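PDB 6ZM8: muramidase from Sodiomyces alcalophilus, which hydrolyses the glycosidic bonds between N-acetylmuramic acid and N-acetylglucosamine in bacterial peptidoglycan, acting as a lysozyme of glycoside hydrolase family 25. Local coordinates for residues F5-W10 against R25-K30; R18-G23 against N52-G57; F61-A66 against T104-S109; L94-N99 against D139-C144. All blocks are in the same frame, centred on the assembly; numbering follows the deposited sequence.

Interaction 1: residues F5-W10 against R25-K30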
loop_
_atom_site.group_PDB
_atom_site.type_symbol
_atom_site.label_atom_id
_atom_site.label_comp_id
_atom_site.label_asym_id
_atom_site.label_seq_id
_atom_site.Cartn_x
_atom_site.Cartn_y
_atom_site.Cartn_z
ATOM N N PHE A 5 4.442 -0.849 -10.199
ATOM C CA PHE A 5 3.109 -1.383 -10.447
ATOM C C PHE A 5 2.629 -2.130 -9.196
ATOM O O PHE A 5 3.341 -2.236 -8.201
ATOM C CB PHE A 5 3.066 -2.232 -11.742
ATOM C CG PHE A 5 3.787 -3.557 -11.740
ATOM C CD1 PHE A 5 5.180 -3.649 -11.721
ATOM C CD2 PHE A 5 3.064 -4.735 -11.827
ATOM C CE1 PHE A 5 5.821 -4.872 -11.802
ATOM C CE2 PHE A 5 3.696 -5.970 -11.926
ATOM C CZ PHE A 5 5.079 -6.031 -11.930
ATOM N N ASP A 6 1.393 -2.624 -9.262
ATOM C CA ASP A 6 0.876 -3.447 -8.177
ATOM C C ASP A 6 -0.087 -4.479 -8.750
ATOM O O ASP A 6 -0.698 -4.289 -9.802
ATOM C CB ASP A 6 0.223 -2.619 -7.042
ATOM C CG ASP A 6 -0.956 -1.796 -7.513
ATOM O OD1 ASP A 6 -2.061 -2.395 -7.639
ATOM O OD2 ASP A 6 -0.774 -0.583 -7.775
ATOM N N ILE A 7 -0.150 -5.586 -8.027
ATOM C CA ILE A 7 -0.891 -6.788 -8.430
ATOM C C ILE A 7 -1.504 -7.446 -7.195
ATOM O O ILE A 7 -1.093 -7.237 -6.048
ATOM C CB ILE A 7 0.022 -7.783 -9.177
ATOM C CG1 ILE A 7 1.204 -8.225 -8.290
ATOM C CG2 ILE A 7 0.480 -7.209 -10.515
ATOM C CD1 ILE A 7 2.229 -9.077 -9.015
ATOM N N SER A 8 -2.482 -8.296 -7.494
ATOM C CA SER A 8 -3.164 -9.117 -6.496
ATOM C C SER A 8 -3.472 -10.463 -7.123
ATOM O O SER A 8 -3.048 -10.769 -8.250
ATOM C CB SER A 8 -4.443 -8.451 -6.020
ATOM O OG SER A 8 -5.415 -8.486 -7.050
ATOM N N GLY A 9 -4.262 -11.277 -6.426
ATOM C CA GLY A 9 -4.713 -12.546 -6.999
ATOM C C GLY A 9 -5.652 -12.356 -8.167
ATOM O O GLY A 9 -6.006 -13.378 -8.812
ATOM N N TRP A 10 -6.092 -11.164 -8.491
ATOM C CA TRP A 10 -6.866 -10.919 -9.703
ATOM C C TRP A 10 -6.035 -11.178 -10.961
ATOM O O TRP A 10 -6.616 -11.463 -11.995
ATOM C CB TRP A 10 -7.382 -9.466 -9.682
ATOM C CG TRP A 10 -8.489 -9.154 -10.608
ATOM C CD1 TRP A 10 -8.384 -8.493 -11.801
ATOM C CD2 TRP A 10 -9.864 -9.474 -10.446
ATOM N NE1 TRP A 10 -9.603 -8.403 -12.407
ATOM C CE2 TRP A 10 -10.529 -9.011 -11.603
ATOM C CE3 TRP A 10 -10.601 -10.138 -9.477
ATOM C CZ2 TRP A 10 -11.888 -9.168 -11.793
ATOM C CZ3 TRP A 10 -11.974 -10.274 -9.659
ATOM C CH2 TRP A 10 -12.596 -9.780 -10.798
ATOM N N ARG A 25 10.551 -0.889 -11.559
ATOM C CA ARG A 25 11.572 -1.149 -10.555
ATOM C C ARG A 25 11.014 -1.541 -9.189
ATOM O O ARG A 25 11.770 -2.034 -8.347
ATOM C CB ARG A 25 12.528 0.043 -10.414
ATOM C CG ARG A 25 13.341 0.303 -11.688
ATOM C CD ARG A 25 14.421 -0.755 -11.897
ATOM N NE ARG A 25 15.195 -0.547 -13.126
ATOM C CZ ARG A 25 14.929 -1.090 -14.299
ATOM N NH1 ARG A 25 13.837 -1.816 -14.493
ATOM N NH2 ARG A 25 15.778 -0.889 -15.297
ATOM N N PHE A 26 9.721 -1.307 -8.964
ATOM C CA PHE A 26 9.111 -1.721 -7.702
ATOM C C PHE A 26 7.722 -2.285 -7.999
ATOM O O PHE A 26 7.098 -1.969 -9.006
ATOM C CB PHE A 26 9.047 -0.565 -6.685
ATOM C CG PHE A 26 8.113 0.550 -7.089
ATOM C CD1 PHE A 26 6.766 0.517 -6.727
ATOM C CD2 PHE A 26 8.571 1.608 -7.892
ATOM C CE1 PHE A 26 5.897 1.512 -7.158
ATOM C CE2 PHE A 26 7.701 2.591 -8.320
ATOM C CZ PHE A 26 6.377 2.554 -7.956
ATOM N N VAL A 27 7.267 -3.093 -7.039
ATOM C CA VAL A 27 5.932 -3.694 -7.135
ATOM C C VAL A 27 5.379 -3.841 -5.713
ATOM O O VAL A 27 6.087 -4.256 -4.810
ATOM C CB VAL A 27 5.976 -5.019 -7.910
ATOM C CG1 VAL A 27 6.847 -6.066 -7.222
ATOM C CG2 VAL A 27 4.562 -5.565 -8.174
ATOM N N TYR A 28 4.086 -3.539 -5.581
ATOM C CA TYR A 28 3.303 -3.874 -4.387
ATOM C C TYR A 28 2.369 -5.031 -4.717
ATOM O O TYR A 28 1.771 -5.082 -5.789
ATOM C CB TYR A 28 2.497 -2.668 -3.863
ATOM C CG TYR A 28 3.196 -1.869 -2.794
ATOM C CD1 TYR A 28 3.334 -2.389 -1.519
ATOM C CD2 TYR A 28 3.701 -0.599 -3.042
ATOM C CE1 TYR A 28 3.958 -1.671 -0.496
ATOM C CE2 TYR A 28 4.323 0.141 -2.025
ATOM C CZ TYR A 28 4.451 -0.407 -0.756
ATOM O OH TYR A 28 5.090 0.351 0.194
ATOM N N ILE A 29 2.229 -5.937 -3.746
ATOM C CA ILE A 29 1.563 -7.222 -3.962
ATOM C C ILE A 29 0.568 -7.438 -2.830
ATOM O O ILE A 29 0.925 -7.358 -1.653
ATOM C CB ILE A 29 2.599 -8.359 -3.986
ATOM C CG1 ILE A 29 3.623 -8.122 -5.102
ATOM C CG2 ILE A 29 1.912 -9.709 -4.156
ATOM C CD1 ILE A 29 4.851 -9.018 -5.010
ATOM N N LYS A 30 -0.689 -7.755 -3.165
ATOM C CA LYS A 30 -1.671 -7.962 -2.105
ATOM C C LYS A 30 -1.302 -9.183 -1.280
ATOM O O LYS A 30 -1.095 -10.290 -1.825
ATOM C CB LYS A 30 -3.063 -8.180 -2.673
ATOM C CG LYS A 30 -4.132 -8.265 -1.572
ATOM C CD LYS A 30 -5.539 -8.259 -2.115
ATOM C CE LYS A 30 -6.565 -8.424 -1.002
ATOM N NZ LYS A 30 -7.928 -8.353 -1.532
#

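Interaction 2: residues R18-G23 against N52-G57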
loop_
_atom_site.group_PDB
_atom_site.type_symbol
_atom_site.label_atom_id
_atom_site.label_comp_id
_atom_site.label_asym_id
_atom_site.label_seq_id
_atom_site.Cartn_x
_atom_site.Cartn_y
_atom_site.Cartn_z
ATOM N N ARG A 18 10.123 -9.589 -17.800
ATOM C CA ARG A 18 9.530 -8.668 -18.765
ATOM C C ARG A 18 9.234 -7.306 -18.115
ATOM O O ARG A 18 9.465 -6.249 -18.705
ATOM C CB ARG A 18 8.256 -9.277 -19.366
ATOM C CG ARG A 18 7.437 -8.342 -20.245
ATOM C CD ARG A 18 6.170 -9.039 -20.757
ATOM N NE ARG A 18 5.204 -8.036 -21.232
ATOM C CZ ARG A 18 3.974 -8.275 -21.667
ATOM N NH1 ARG A 18 3.193 -7.260 -22.019
ATOM N NH2 ARG A 18 3.527 -9.522 -21.684
ATOM N N ALA A 19 8.705 -7.334 -16.883
ATOM C CA ALA A 19 8.423 -6.080 -16.182
ATOM C C ALA A 19 9.708 -5.287 -15.954
ATOM O O ALA A 19 9.717 -4.051 -16.122
ATOM C CB ALA A 19 7.711 -6.372 -14.889
ATOM N N TYR A 20 10.790 -5.959 -15.556
ATOM C CA TYR A 20 12.039 -5.226 -15.335
ATOM C C TYR A 20 12.522 -4.637 -16.681
ATOM O O TYR A 20 12.998 -3.477 -16.733
ATOM C CB TYR A 20 13.093 -6.165 -14.717
ATOM C CG TYR A 20 14.283 -5.398 -14.181
ATOM C CD1 TYR A 20 15.354 -5.078 -14.993
ATOM C CD2 TYR A 20 14.315 -5.015 -12.870
ATOM C CE1 TYR A 20 16.404 -4.340 -14.530
ATOM C CE2 TYR A 20 15.386 -4.299 -12.376
ATOM C CZ TYR A 20 16.425 -3.948 -13.207
ATOM O OH TYR A 20 17.491 -3.224 -12.743
ATOM N N ALA A 21 12.404 -5.399 -17.773
ATOM C CA ALA A 21 12.799 -4.908 -19.091
ATOM C C ALA A 21 11.956 -3.694 -19.515
ATOM O O ALA A 21 12.442 -2.827 -20.240
ATOM C CB ALA A 21 12.724 -6.037 -20.102
ATOM N N ASN A 22 10.704 -3.647 -19.081
ATOM C CA ASN A 22 9.831 -2.505 -19.340
ATOM C C ASN A 22 10.310 -1.243 -18.626
ATOM O O ASN A 22 9.872 -0.144 -18.953
ATOM C CB ASN A 22 8.411 -2.858 -18.868
ATOM C CG ASN A 22 7.355 -1.870 -19.312
ATOM O OD1 ASN A 22 7.280 -1.510 -20.494
ATOM N ND2 ASN A 22 6.486 -1.460 -18.391
ATOM N N GLY A 23 11.149 -1.404 -17.616
ATOM C CA GLY A 23 11.639 -0.284 -16.824
ATOM C C GLY A 23 11.033 -0.190 -15.453
ATOM O O GLY A 23 11.394 0.732 -14.690
ATOM N N ASN A 52 13.781 -11.403 -9.749
ATOM C CA ASN A 52 13.945 -10.608 -10.977
ATOM C C ASN A 52 14.304 -9.161 -10.682
ATOM O O ASN A 52 14.134 -8.279 -11.520
ATOM C CB ASN A 52 12.714 -10.741 -11.855
ATOM C CG ASN A 52 12.616 -12.114 -12.454
ATOM O OD1 ASN A 52 13.326 -12.415 -13.410
ATOM N ND2 ASN A 52 11.833 -12.997 -11.857
ATOM N N GLY A 53 14.916 -8.927 -9.527
ATOM C CA GLY A 53 15.565 -7.647 -9.259
ATOM C C GLY A 53 14.634 -6.548 -8.791
ATOM O O GLY A 53 15.071 -5.395 -8.754
ATOM N N PHE A 54 13.410 -6.862 -8.427
ATOM C CA PHE A 54 12.494 -5.840 -7.926
ATOM C C PHE A 54 12.735 -5.498 -6.461
ATOM O O PHE A 54 13.053 -6.326 -5.626
ATOM C CB PHE A 54 11.043 -6.304 -8.080
ATOM C CG PHE A 54 10.526 -6.020 -9.452
ATOM C CD1 PHE A 54 10.818 -6.848 -10.527
ATOM C CD2 PHE A 54 9.834 -4.843 -9.716
ATOM C CE1 PHE A 54 10.468 -6.484 -11.826
ATOM C CE2 PHE A 54 9.492 -4.482 -11.006
ATOM C CZ PHE A 54 9.823 -5.303 -12.061
ATOM N N ILE A 55 12.449 -4.223 -6.186
ATOM C CA ILE A 55 12.102 -3.739 -4.855
ATOM C C ILE A 55 10.591 -4.042 -4.697
ATOM O O ILE A 55 9.823 -3.800 -5.635
ATOM C CB ILE A 55 12.446 -2.248 -4.738
ATOM C CG1 ILE A 55 13.971 -2.069 -4.819
ATOM C CG2 ILE A 55 11.873 -1.647 -3.485
ATOM C CD1 ILE A 55 14.462 -0.651 -4.926
ATOM N N ARG A 56 10.190 -4.632 -3.586
ATOM C CA ARG A 56 8.806 -5.104 -3.478
ATOM C C ARG A 56 8.285 -4.898 -2.081
ATOM O O ARG A 56 9.037 -4.923 -1.099
ATOM C CB ARG A 56 8.632 -6.559 -3.940
ATOM C CG ARG A 56 9.299 -7.614 -3.073
ATOM C CD ARG A 56 10.790 -7.810 -3.363
ATOM N NE ARG A 56 11.358 -8.915 -2.611
ATOM C CZ ARG A 56 11.737 -8.865 -1.334
ATOM N NH1 ARG A 56 11.724 -7.713 -0.673
ATOM N NH2 ARG A 56 12.141 -9.958 -0.731
ATOM N N GLY A 57 6.972 -4.747 -1.996
ATOM C CA GLY A 57 6.277 -4.711 -0.732
ATOM C C GLY A 57 4.933 -5.407 -0.851
ATOM O O GLY A 57 4.493 -5.770 -1.945
#

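Interaction 3: residues F61-A66 against T104-S109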
loop_
_atom_site.group_PDB
_atom_site.type_symbol
_atom_site.label_atom_id
_atom_site.label_comp_id
_atom_site.label_asym_id
_atom_site.label_seq_id
_atom_site.Cartn_x
_atom_site.Cartn_y
_atom_site.Cartn_z
ATOM N N PHE A 61 -5.707 -5.101 2.610
ATOM C CA PHE A 61 -6.992 -4.438 2.402
ATOM C C PHE A 61 -7.734 -4.340 3.737
ATOM O O PHE A 61 -8.168 -5.357 4.318
ATOM C CB PHE A 61 -7.830 -5.144 1.334
ATOM C CG PHE A 61 -9.034 -4.312 0.940
ATOM C CD1 PHE A 61 -10.197 -4.274 1.699
ATOM C CD2 PHE A 61 -8.949 -3.477 -0.145
ATOM C CE1 PHE A 61 -11.250 -3.423 1.364
ATOM C CE2 PHE A 61 -10.001 -2.653 -0.495
ATOM C CZ PHE A 61 -11.152 -2.618 0.257
ATOM N N ALA A 62 -7.861 -3.109 4.233
ATOM C CA ALA A 62 -8.485 -2.851 5.515
ATOM C C ALA A 62 -9.984 -3.201 5.502
ATOM O O ALA A 62 -10.701 -2.867 4.564
ATOM C CB ALA A 62 -8.367 -1.386 5.854
ATOM N N GLN A 63 -10.418 -3.772 6.629
ATOM C CA GLN A 63 -11.845 -4.023 6.888
ATOM C C GLN A 63 -12.171 -3.438 8.257
ATOM O O GLN A 63 -12.179 -4.168 9.261
ATOM C CB GLN A 63 -12.158 -5.521 6.790
ATOM C CG GLN A 63 -12.152 -6.009 5.350
ATOM C CD GLN A 63 -13.364 -5.567 4.538
ATOM O OE1 GLN A 63 -14.262 -4.901 5.061
ATOM N NE2 GLN A 63 -13.374 -5.946 3.262
ATOM N N PRO A 64 -12.385 -2.128 8.357
ATOM C CA PRO A 64 -12.409 -1.485 9.679
ATOM C C PRO A 64 -13.564 -1.871 10.584
ATOM O O PRO A 64 -13.453 -1.619 11.796
ATOM C CB PRO A 64 -12.413 0.016 9.390
ATOM C CG PRO A 64 -11.677 0.089 8.051
ATOM C CD PRO A 64 -12.224 -1.103 7.288
ATOM N N ALA A 65 -14.648 -2.420 10.043
ATOM C CA ALA A 65 -15.757 -2.853 10.883
ATOM C C ALA A 65 -15.581 -4.286 11.394
ATOM O O ALA A 65 -16.333 -4.669 12.283
ATOM C CB ALA A 65 -17.091 -2.682 10.184
ATOM N N ALA A 66 -14.649 -5.034 10.844
ATOM C CA ALA A 66 -14.576 -6.487 11.105
ATOM C C ALA A 66 -13.769 -6.822 12.339
ATOM O O ALA A 66 -14.021 -7.852 12.981
ATOM C CB ALA A 66 -13.949 -7.182 9.918
ATOM N N THR A 104 -19.619 3.209 2.278
ATOM C CA THR A 104 -18.232 3.512 1.997
ATOM C C THR A 104 -17.336 3.640 3.242
ATOM O O THR A 104 -16.205 3.201 3.174
ATOM C CB THR A 104 -18.134 4.718 1.060
ATOM O OG1 THR A 104 -16.760 4.879 0.688
ATOM C CG2 THR A 104 -18.653 5.985 1.614
ATOM N N CYS A 105 -17.843 4.232 4.315
ATOM C CA CYS A 105 -17.054 4.444 5.544
ATOM C C CYS A 105 -17.232 3.317 6.580
ATOM O O CYS A 105 -16.780 3.464 7.712
ATOM C CB CYS A 105 -17.323 5.791 6.176
ATOM S SG CYS A 105 -17.039 7.223 5.076
ATOM N N TYR A 106 -17.854 2.200 6.166
ATOM C CA TYR A 106 -17.907 0.966 6.966
ATOM C C TYR A 106 -18.761 1.128 8.238
ATOM O O TYR A 106 -18.682 0.281 9.118
ATOM C CB TYR A 106 -16.518 0.425 7.343
ATOM C CG TYR A 106 -15.633 0.100 6.165
ATOM C CD1 TYR A 106 -14.829 1.083 5.579
ATOM C CD2 TYR A 106 -15.542 -1.184 5.652
ATOM C CE1 TYR A 106 -13.967 0.795 4.522
ATOM C CE2 TYR A 106 -14.688 -1.496 4.606
ATOM C CZ TYR A 106 -13.900 -0.503 4.029
ATOM O OH TYR A 106 -13.087 -0.858 2.993
ATOM N N GLY A 107 -19.551 2.191 8.329
ATOM C CA GLY A 107 -20.344 2.447 9.529
ATOM C C GLY A 107 -19.575 3.111 10.658
ATOM O O GLY A 107 -20.173 3.332 11.716
ATOM N N LEU A 108 -18.302 3.421 10.470
ATOM C CA LEU A 108 -17.543 4.089 11.526
ATOM C C LEU A 108 -17.735 5.601 11.420
ATOM O O LEU A 108 -17.838 6.158 10.333
ATOM C CB LEU A 108 -16.035 3.782 11.439
ATOM C CG LEU A 108 -15.576 2.446 12.024
ATOM C CD1 LEU A 108 -16.043 1.236 11.225
ATOM C CD2 LEU A 108 -14.052 2.414 12.162
ATOM N N SER A 109 -17.708 6.298 12.567
ATOM C CA SER A 109 -17.568 7.738 12.547
ATOM C C SER A 109 -16.153 8.102 12.056
ATOM O O SER A 109 -15.266 7.269 11.986
ATOM C CB SER A 109 -17.812 8.314 13.928
ATOM O OG SER A 109 -16.854 7.773 14.817
#

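Interaction 4: residues L94-N99 against D139-C144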
loop_
_atom_site.group_PDB
_atom_site.type_symbol
_atom_site.label_atom_id
_atom_site.label_comp_id
_atom_site.label_asym_id
_atom_site.label_seq_id
_atom_site.Cartn_x
_atom_site.Cartn_y
_atom_site.Cartn_z
ATOM N N LEU A 94 -1.108 -0.039 3.929
ATOM C CA LEU A 94 -2.492 -0.149 4.363
ATOM C C LEU A 94 -3.371 0.411 3.234
ATOM O O LEU A 94 -3.342 1.617 2.973
ATOM C CB LEU A 94 -2.694 0.658 5.635
ATOM C CG LEU A 94 -4.137 0.690 6.142
ATOM C CD1 LEU A 94 -4.626 -0.700 6.544
ATOM C CD2 LEU A 94 -4.257 1.652 7.308
ATOM N N ASP A 95 -4.155 -0.469 2.593
ATOM C CA ASP A 95 -5.103 -0.065 1.544
ATOM C C ASP A 95 -6.431 0.196 2.250
ATOM O O ASP A 95 -7.157 -0.752 2.626
ATOM C CB ASP A 95 -5.166 -1.187 0.520
ATOM C CG ASP A 95 -6.199 -1.022 -0.554
ATOM O OD1 ASP A 95 -6.951 -0.028 -0.503
ATOM O OD2 ASP A 95 -6.257 -1.897 -1.441
ATOM N N ILE A 96 -6.699 1.479 2.478
ATOM C CA ILE A 96 -7.827 1.943 3.277
ATOM C C ILE A 96 -8.708 2.822 2.364
ATOM O O ILE A 96 -8.340 3.960 2.022
ATOM C CB ILE A 96 -7.363 2.598 4.595
ATOM C CG1 ILE A 96 -8.525 3.135 5.411
ATOM C CG2 ILE A 96 -6.327 3.702 4.408
ATOM C CD1 ILE A 96 -9.497 2.105 5.910
ATOM N N GLU A 97 -9.809 2.240 1.913
ATOM C CA GLU A 97 -10.588 2.811 0.836
ATOM C C GLU A 97 -12.040 2.320 0.940
ATOM O O GLU A 97 -12.430 1.633 1.873
ATOM C CB GLU A 97 -9.991 2.411 -0.533
ATOM C CG GLU A 97 -10.083 0.916 -0.786
ATOM C CD GLU A 97 -9.660 0.572 -2.214
ATOM O OE1 GLU A 97 -10.543 0.602 -3.110
ATOM O OE2 GLU A 97 -8.505 0.228 -2.444
ATOM N N TYR A 98 -12.805 2.652 -0.097
ATOM C CA TYR A 98 -14.254 2.400 -0.150
ATOM C C TYR A 98 -14.573 0.961 0.256
ATOM O O TYR A 98 -14.047 -0.017 -0.285
ATOM C CB TYR A 98 -14.777 2.603 -1.590
ATOM C CG TYR A 98 -14.230 3.844 -2.263
ATOM C CD1 TYR A 98 -14.856 5.082 -2.142
ATOM C CD2 TYR A 98 -13.056 3.780 -3.005
ATOM C CE1 TYR A 98 -14.303 6.217 -2.718
ATOM C CE2 TYR A 98 -12.516 4.891 -3.594
ATOM C CZ TYR A 98 -13.128 6.111 -3.450
ATOM O OH TYR A 98 -12.518 7.178 -4.073
ATOM N N ASN A 99 -15.550 0.841 1.153
ATOM C CA ASN A 99 -16.076 -0.491 1.494
ATOM C C ASN A 99 -16.564 -1.212 0.233
ATOM O O ASN A 99 -17.429 -0.685 -0.472
ATOM C CB ASN A 99 -17.221 -0.264 2.457
ATOM C CG ASN A 99 -17.839 -1.540 2.999
ATOM O OD1 ASN A 99 -17.424 -2.664 2.674
ATOM N ND2 ASN A 99 -18.841 -1.342 3.849
ATOM N N ASP A 139 -10.875 11.731 -1.933
ATOM C CA ASP A 139 -12.311 11.796 -1.658
ATOM C C ASP A 139 -12.711 10.807 -0.556
ATOM O O ASP A 139 -13.508 11.173 0.329
ATOM C CB ASP A 139 -13.124 11.610 -2.952
ATOM C CG ASP A 139 -12.744 10.374 -3.760
ATOM O OD1 ASP A 139 -11.586 10.306 -4.205
ATOM O OD2 ASP A 139 -13.617 9.492 -3.935
ATOM N N TRP A 140 -12.195 9.583 -0.577
ATOM C CA TRP A 140 -12.548 8.646 0.509
ATOM C C TRP A 140 -12.028 9.184 1.837
ATOM O O TRP A 140 -12.711 9.185 2.857
ATOM C CB TRP A 140 -11.995 7.240 0.241
ATOM C CG TRP A 140 -12.446 6.250 1.290
ATOM C CD1 TRP A 140 -13.554 5.474 1.218
ATOM C CD2 TRP A 140 -11.851 5.985 2.570
ATOM N NE1 TRP A 140 -13.710 4.724 2.357
ATOM C CE2 TRP A 140 -12.688 5.037 3.218
ATOM C CE3 TRP A 140 -10.729 6.471 3.257
ATOM C CZ2 TRP A 140 -12.438 4.587 4.504
ATOM C CZ3 TRP A 140 -10.499 6.044 4.560
ATOM C CH2 TRP A 140 -11.351 5.116 5.177
ATOM N N TRP A 141 -10.770 9.635 1.818
ATOM C CA TRP A 141 -10.133 10.108 3.046
ATOM C C TRP A 141 -10.901 11.286 3.627
ATOM O O TRP A 141 -11.063 11.416 4.856
ATOM C CB TRP A 141 -8.673 10.500 2.722
ATOM C CG TRP A 141 -7.842 10.730 3.942
ATOM C CD1 TRP A 141 -7.484 11.938 4.492
ATOM C CD2 TRP A 141 -7.232 9.713 4.734
ATOM N NE1 TRP A 141 -6.677 11.724 5.577
ATOM C CE2 TRP A 141 -6.504 10.377 5.754
ATOM C CE3 TRP A 141 -7.187 8.310 4.667
ATOM C CZ2 TRP A 141 -5.768 9.692 6.714
ATOM C CZ3 TRP A 141 -6.454 7.628 5.613
ATOM C CH2 TRP A 141 -5.741 8.318 6.626
ATOM N N THR A 142 -11.363 12.176 2.766
ATOM C CA THR A 142 -12.139 13.329 3.240
ATOM C C THR A 142 -13.438 12.869 3.912
ATOM O O THR A 142 -13.749 13.285 5.030
ATOM C CB THR A 142 -12.385 14.294 2.070
ATOM O OG1 THR A 142 -11.131 14.787 1.588
ATOM C CG2 THR A 142 -13.248 15.453 2.465
ATOM N N GLN A 143 -14.186 12.026 3.230
ATOM C CA GLN A 143 -15.479 11.642 3.802
ATOM C C GLN A 143 -15.340 10.793 5.052
ATOM O O GLN A 143 -16.174 10.862 5.969
ATOM C CB GLN A 143 -16.215 10.827 2.761
ATOM C CG GLN A 143 -16.582 11.666 1.588
ATOM C CD GLN A 143 -17.382 10.919 0.567
ATOM O OE1 GLN A 143 -18.172 10.049 0.827
ATOM N NE2 GLN A 143 -17.471 11.421 -0.666
ATOM N N CYS A 144 -14.366 9.891 5.051
ATOM C CA CYS A 144 -14.352 8.849 6.083
ATOM C C CYS A 144 -13.414 9.145 7.256
ATOM O O CYS A 144 -13.577 8.519 8.307
ATOM C CB CYS A 144 -14.013 7.486 5.502
ATOM S SG CYS A 144 -15.215 6.909 4.258
#

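Interaction 1: residues F5-W10 against R25-K30
F5 and V27 are bridge partners on parallel strands, with side chains on the same face of the sheet. V27 CG2 sits over the centre of the F5 ring, 3.7 Å from its centroid and 8° off the normal, a CH-pi contact. With chi1 at 70°, F5 tucks its ring over its own backbone and leans it toward V27. With an alanine here, V27 CG2 would probably lose its aromatic cover, with a gap likely between the strands and helix 16-22. I7 continues this face, its CG1 4.0 Å from I29 CG1. D6 and Y28 pair on the other face, CB to CB 3.9 Å. Four backbone bonds hold the register: F5 N to F26 O (3.1 Å), then Y28 N to F5 O, I7 N to Y28 O and K30 N to I7 O (3.0 Å each). Past the last bridge, S8 CB rests on K30 CB, and S8 OG accepts from W10 N in an ST turn. D6 OD2 is held by N192 and Q180. The strands belong to a beta-alpha-beta unit. Helix 16-22 packs on F5 and I7, helix 42-51 covers V27 and I29, and strand 55-61 flanks strand 26-33.

Interaction 2: residues R18-G23 against N52-G57
Y20 packs against N52, G53 and F54, and its backbone O is gripped twice. G23 N donates to Y20 O at 2.9 Å, and R25 NH1 donates to the same atom. The first bond belongs to a Schellman motif that ends the helix at G23. The positive phi of G23 (106°) would press a CB against the carbonyl O of N22. No hydrogen bond links the two segments. The contact rests on apolar packing of F54 on A19 and Y20, and on Y20 ring carbons lying by two backbone carbonyls.

The F54 ring points its CZ and CE1 end at the helix. F54 CZ lies 3.7 Å from A19 CB, and Y20 N comes to the ring edge, near its plane, also 3.7 Å from F54 CZ. F54 CE1 reaches Y20 CB at 3.9 Å and stands at the edge of the tyrosine ring.

The Y20 CG is anti to the backbone N (chi1 -167°), which carries the ring out along residues 52-54. There Y20 CD2 lies 3.5 Å from N52 O, and Y20 CE2 lies 3.8 Å from G53 O. R25 adds a cation-pi contact to this ring. The amide of N52 is tied back to G48 O in helix 42-51.

The contact thus joins helix 16-22 to the alpha-beta loop that leads into strand 55-61. It lies at the N-terminal end of the strands, the end away from the active site in TIM-barrel enzymes.

Interaction 3: residues F61-A66 against T104-S109
Two beta-alpha loops meet where P64 packs on Y106, one following strand 55-61 and the other following strand 93-95. P64 CD stands over the centre of the Y106 ring, 3.5 Å from the centroid and 3° off the normal. This is a CH-pi contact made almost squarely on the face.

Q63 comes at the ring from another side. Its chain is bent at chi2 (-74°), which brings OE1 back to the edge of the ring, 3.5 Å from Y106 CE2. The amide and ring planes stand at a right angle. The other amide atom, Q63 NE2, bonds to E33 OE2. At the far end of the ring, F61 CE1 lies 3.6 Å from Y106 OH. That hydroxyl bonds to E97 O, which fixes the outer end of the tyrosine.

Y106 and G107 are the central residues of a type I' beta turn from C105 to L108, closed by L108 N to C105 O at 3.2 Å. The turn sits on the C-terminal side of the barrel strands, the side where TIM-barrel enzymes carry their active site. It presents Y106 and L108 together to the other loop.

L108 CD2 touches P64 CB at 4.0 Å, while L108 CD1 reaches A65 CB. The same A65 CB lies 3.5 Å from Y106 O. Helix 110-128 backs the contact, with M113 touching both P64 and Y106. C105 is tied by a disulfide to C144.

Interaction 4: residues L94-N99 against D139-C144
One hydrogen bond crosses between Y98 and D139. Y98 OH donates to D139 OD2 at 2.6 Å, meeting the syn side of the carboxylate, 30° out of its plane. OD2 lies at the edge of the tyrosine ring. The hydroxyl also bonds to T137 OG1.

Aromatic contacts join Y98 to W140. The edge of the indole meets the tyrosine face, with centroids 5.1 Å apart and planes at 80°, an edge-to-face pair. W140 CB sits over the same ring, offset toward its rim. With chi1 at -175°, the W140 side chain extends away from its own backbone N and reaches segment 94-99.

Backbone atoms line one indole face. I96 O and E97 CA each stand 3.7 Å above the W140 plane. C144 SG lies over the opposite face.

Apolar contacts complete the set. I96 CG1 meets W140 CH2 at 3.5 Å, and I96 CG2 comes to the edge of W141, 4.1 Å from W141 CZ3.

W140 NE1 donates to T104 O. A leucine in its place would probably leave T104 O without that donor and open a gap between the 96-98 backbone and C144.

The indole is therefore gripped on both faces and pinned at its nitrogen. The chain leaving strand 93-95 is tied to helix 138-145 mainly by aromatic surface, with one short, probably strong hydrogen bond from Y98 to D139.

Interactions 1, 2 and 4 reach one curled sheet of a barrel-like GH25 fold; interaction 3 joins loops that follow two of its strands. Interactions 1 and 2 have centres about 11 Å apart. Their segments alternate along the chain, and strands 26-33 and 55-61 are neighbours. Interactions 3 and 4, with centres about 9 Å apart, also alternate. A disulfide and a side-chain hydrogen bond join them. The two pairs follow each other in sequence. Interactions 2 and 3 lie on opposite sides of the chain's centre, their centres about 33 Å apart, bridged by strand 55-61. The first pair ties the early strands to helix 16-22. The second lies toward the C-terminal strand ends, where TIM-barrel enzymes carry their active site.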